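Local atomic coordinates of putative transcriptional regulator, IclR family (Arthrobacter aurescens, PDB entry 3OBF), a protein that probably regulates transcription as a DNA-binding IclR-family factor, represented here by its C-terminal domain, which in this family generally senses effectors. Residues N30-Q39 against A50-E58. Residues are numbered along the deposited sequence; the frame is centred on the assembly and turned at random.
Sequences NGNESMCVEQ and APLGARYNE
Arg-55 and Glu-33 both place CG beside the backbone N (chi1 -69° and -59°), and the extended arginine chain then carries its guanidinium to the carboxylate. NH1 of Arg-55 lies 2.9 Å from Glu-33 OE1, a salt bridge that reaches the oxygen on its syn side, somewhat out of the carboxylate plane. The anti lone pair of the same oxygen takes ND2 of Asn-30 at 2.7 Å, so two donors hold it. Asn-30 in turn closes an Asx turn, its OD1 accepting from the backbone N of Asn-32. Over one face of the guanidinium lies selenomethionine Met-35, with SE 4.0 Å above the plane and CE 3.6 Å from Arg-55 NH2.

Beneath these side chains the short strand 55-56, at one edge of the domain's antiparallel sheet, pairs with strand 34-40. Ser-34 and Tyr-56 form the hydrogen-bonded pair, each backbone N-H donating to the other residue's carbonyl oxygen, while Met-35 and Arg-55 make the neighbouring non-hydrogen-bonded pair. Ser-34 and Tyr-56 turn to the other face of the sheet, where helix 62-69 packs on both and Ser-63 bonds the serine hydroxyl. Further along, Cys-36 N donates to Ala-54 O, and Cys-36 O accepts from Gly-53 N at 2.7 Å, tying down the type II turn from Pro-51 to Ala-54. Leu-52 reaches from that turn to lay CD2 3.5 Å from Glu-38 N, where Val-37 and Glu-38 together face Leu-26 of the neighbouring strand in a classic beta bulge. Gln-39 NE2 bonds Ala-50 O at 3.0 Å, approaching from above the carbonyl plane.

With Glu-33 cut back to an alanine, the guanidinium would probably lose its anion and swing more freely, leaving the Asn-30 amide its OD1 bond. The twice-gripped carboxylate oxygen probably balances the arginine's charge at this partly solvent-exposed surface.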
loop_
_atom_site.group_PDB
_atom_site.type_symbol
_atom_site.label_atom_id
_atom_site.label_comp_id
_atom_site.label_asym_id
_atom_site.label_seq_id
_atom_site.Cartn_x
_atom_site.Cartn_y
_atom_site.Cartn_z
ATOM N N ASN A 30 3.657 -0.886 -11.600
ATOM C CA ASN A 30 3.984 -0.886 -13.040
ATOM C C ASN A 30 3.282 0.202 -13.861
ATOM O O ASN A 30 3.333 0.197 -15.101
ATOM C CB ASN A 30 3.749 -2.265 -13.681
ATOM C CG ASN A 30 2.314 -2.694 -13.631
ATOM O OD1 ASN A 30 1.425 -1.888 -13.415
ATOM N ND2 ASN A 30 2.072 -3.978 -13.857
ATOM N N GLY A 31 2.598 1.116 -13.187
ATOM C CA GLY A 31 1.934 2.240 -13.863
ATOM C C GLY A 31 0.431 2.124 -13.946
ATOM O O GLY A 31 -0.266 3.117 -14.049
ATOM N N ASN A 32 -0.091 0.907 -13.917
ATOM C CA ASN A 32 -1.535 0.774 -13.809
ATOM C C ASN A 32 -1.975 -0.319 -12.814
ATOM O O ASN A 32 -3.174 -0.653 -12.733
ATOM C CB ASN A 32 -2.187 0.658 -15.212
ATOM C CG ASN A 32 -1.664 -0.521 -16.007
ATOM O OD1 ASN A 32 -0.974 -1.388 -15.464
ATOM N ND2 ASN A 32 -1.971 -0.559 -17.285
ATOM N N GLU A 33 -1.004 -0.875 -12.079
ATOM C CA GLU A 33 -1.235 -1.981 -11.141
ATOM C C GLU A 33 -0.194 -2.029 -10.050
ATOM O O GLU A 33 1.004 -1.787 -10.279
ATOM C CB GLU A 33 -1.133 -3.361 -11.795
ATOM C CG GLU A 33 -2.028 -3.692 -12.926
ATOM C CD GLU A 33 -1.577 -4.988 -13.555
ATOM O OE1 GLU A 33 -0.360 -5.123 -13.800
ATOM O OE2 GLU A 33 -2.416 -5.881 -13.781
ATOM N N SER A 34 -0.655 -2.404 -8.871
ATOM C CA SER A 34 0.238 -2.664 -7.788
ATOM C C SER A 34 0.459 -4.179 -7.715
ATOM O O SER A 34 -0.492 -4.951 -7.833
ATOM C CB SER A 34 -0.355 -2.108 -6.503
ATOM O OG SER A 34 0.585 -2.277 -5.493
HETATM N N MSE A 35 1.714 -4.611 -7.574
HETATM C CA MSE A 35 2.014 -6.045 -7.595
HETATM C C MSE A 35 2.801 -6.477 -6.383
HETATM O O MSE A 35 3.762 -5.808 -5.995
HETATM C CB MSE A 35 2.746 -6.460 -8.890
HETATM C CG MSE A 35 2.873 -7.970 -9.071
HETATM SE SE MSE A 35 3.813 -8.403 -10.714
HETATM C CE MSE A 35 3.361 -10.262 -10.974
ATOM N N CYS A 36 2.402 -7.608 -5.803
ATOM C CA CYS A 36 3.126 -8.148 -4.670
ATOM C C CYS A 36 4.387 -8.920 -5.134
ATOM O O CYS A 36 4.300 -9.884 -5.899
ATOM C CB CYS A 36 2.224 -9.012 -3.796
ATOM S SG CYS A 36 3.189 -9.780 -2.464
ATOM N N VAL A 37 5.557 -8.463 -4.707
ATOM C CA VAL A 37 6.798 -9.112 -5.158
ATOM C C VAL A 37 7.543 -9.824 -4.018
ATOM O O VAL A 37 8.503 -10.535 -4.276
ATOM C CB VAL A 37 7.770 -8.118 -5.829
ATOM C CG1 VAL A 37 7.142 -7.515 -7.067
ATOM C CG2 VAL A 37 8.293 -7.040 -4.820
ATOM N N GLU A 38 7.113 -9.600 -2.774
ATOM C CA GLU A 38 7.707 -10.242 -1.614
ATOM C C GLU A 38 6.715 -10.146 -0.460
ATOM O O GLU A 38 6.175 -9.067 -0.193
ATOM C CB GLU A 38 9.021 -9.551 -1.226
ATOM C CG GLU A 38 9.934 -10.383 -0.339
ATOM C CD GLU A 38 11.359 -9.818 -0.323
ATOM O OE1 GLU A 38 12.262 -10.539 -0.804
ATOM O OE2 GLU A 38 11.569 -8.662 0.149
ATOM N N GLN A 39 6.476 -11.259 0.228
ATOM C CA GLN A 39 5.528 -11.257 1.331
ATOM C C GLN A 39 5.801 -12.337 2.391
ATOM O O GLN A 39 6.427 -13.365 2.105
ATOM C CB GLN A 39 4.084 -11.342 0.784
ATOM C CG GLN A 39 3.703 -12.710 0.212
ATOM C CD GLN A 39 2.909 -13.541 1.206
ATOM O OE1 GLN A 39 3.465 -14.416 1.855
ATOM N NE2 GLN A 39 1.605 -13.259 1.337
ATOM N N ALA A 50 -2.641 -10.936 -0.284
ATOM C CA ALA A 50 -1.421 -10.457 -0.950
ATOM C C ALA A 50 -0.439 -11.587 -1.264
ATOM O O ALA A 50 0.739 -11.498 -0.889
ATOM C CB ALA A 50 -0.733 -9.337 -0.109
ATOM N N PRO A 51 -0.909 -12.650 -1.959
ATOM C CA PRO A 51 0.045 -13.711 -2.286
ATOM C C PRO A 51 1.025 -13.199 -3.375
ATOM O O PRO A 51 0.681 -12.267 -4.098
ATOM C CB PRO A 51 -0.857 -14.852 -2.811
ATOM C CG PRO A 51 -2.047 -14.148 -3.425
ATOM C CD PRO A 51 -2.244 -12.893 -2.562
ATOM N N LEU A 52 2.234 -13.755 -3.457
ATOM C CA LEU A 52 3.210 -13.333 -4.457
ATOM C C LEU A 52 2.567 -13.210 -5.846
ATOM O O LEU A 52 1.813 -14.092 -6.267
ATOM C CB LEU A 52 4.366 -14.345 -4.527
ATOM C CG LEU A 52 5.283 -14.255 -3.309
ATOM C CD1 LEU A 52 6.331 -15.325 -3.312
ATOM C CD2 LEU A 52 5.922 -12.869 -3.281
ATOM N N GLY A 53 2.863 -12.119 -6.553
ATOM C CA GLY A 53 2.367 -11.956 -7.918
ATOM C C GLY A 53 0.962 -11.378 -8.023
ATOM O O GLY A 53 0.548 -11.011 -9.101
ATOM N N ALA A 54 0.249 -11.263 -6.897
ATOM C CA ALA A 54 -1.067 -10.678 -6.901
ATOM C C ALA A 54 -0.978 -9.232 -7.401
ATOM O O ALA A 54 -0.011 -8.497 -7.114
ATOM C CB ALA A 54 -1.697 -10.747 -5.498
ATOM N N ARG A 55 -1.971 -8.866 -8.199
ATOM C CA ARG A 55 -2.018 -7.566 -8.850
ATOM C C ARG A 55 -3.292 -6.838 -8.472
ATOM O O ARG A 55 -4.377 -7.416 -8.516
ATOM C CB ARG A 55 -1.954 -7.722 -10.368
ATOM C CG ARG A 55 -0.619 -8.215 -10.956
ATOM C CD ARG A 55 -0.880 -8.695 -12.411
ATOM N NE ARG A 55 0.253 -9.393 -13.030
ATOM C CZ ARG A 55 1.228 -8.806 -13.741
ATOM N NH1 ARG A 55 1.245 -7.490 -13.933
ATOM N NH2 ARG A 55 2.208 -9.537 -14.258
ATOM N N TYR A 56 -3.158 -5.569 -8.114
ATOM C CA TYR A 56 -4.293 -4.786 -7.613
ATOM C C TYR A 56 -4.496 -3.553 -8.496
ATOM O O TYR A 56 -3.547 -2.810 -8.737
ATOM C CB TYR A 56 -4.057 -4.388 -6.137
ATOM C CG TYR A 56 -3.925 -5.594 -5.230
ATOM C CD1 TYR A 56 -5.054 -6.175 -4.626
ATOM C CD2 TYR A 56 -2.670 -6.185 -5.025
ATOM C CE1 TYR A 56 -4.933 -7.315 -3.823
ATOM C CE2 TYR A 56 -2.526 -7.321 -4.240
ATOM C CZ TYR A 56 -3.658 -7.882 -3.644
ATOM O OH TYR A 56 -3.485 -8.990 -2.871
ATOM N N ASN A 57 -5.720 -3.341 -8.990
ATOM C CA ASN A 57 -5.995 -2.104 -9.758
ATOM C C ASN A 57 -7.261 -1.338 -9.318
ATOM O O ASN A 57 -7.798 -0.520 -10.080
ATOM C CB ASN A 57 -6.000 -2.356 -11.268
ATOM C CG ASN A 57 -7.269 -3.018 -11.731
ATOM O OD1 ASN A 57 -7.831 -3.823 -11.029
ATOM N ND2 ASN A 57 -7.737 -2.658 -12.910
ATOM N N GLU A 58 -7.716 -1.589 -8.089
ATOM C CA GLU A 58 -8.830 -0.836 -7.502
ATOM C C GLU A 58 -8.244 0.370 -6.801
ATOM O O GLU A 58 -7.282 0.277 -6.022
ATOM C CB GLU A 58 -9.607 -1.700 -6.504
ATOM C CG GLU A 58 -10.280 -2.913 -7.220
ATOM C CD GLU A 58 -10.863 -3.948 -6.273
ATOM O OE1 GLU A 58 -12.034 -3.797 -5.880
ATOM O OE2 GLU A 58 -10.162 -4.943 -5.944
#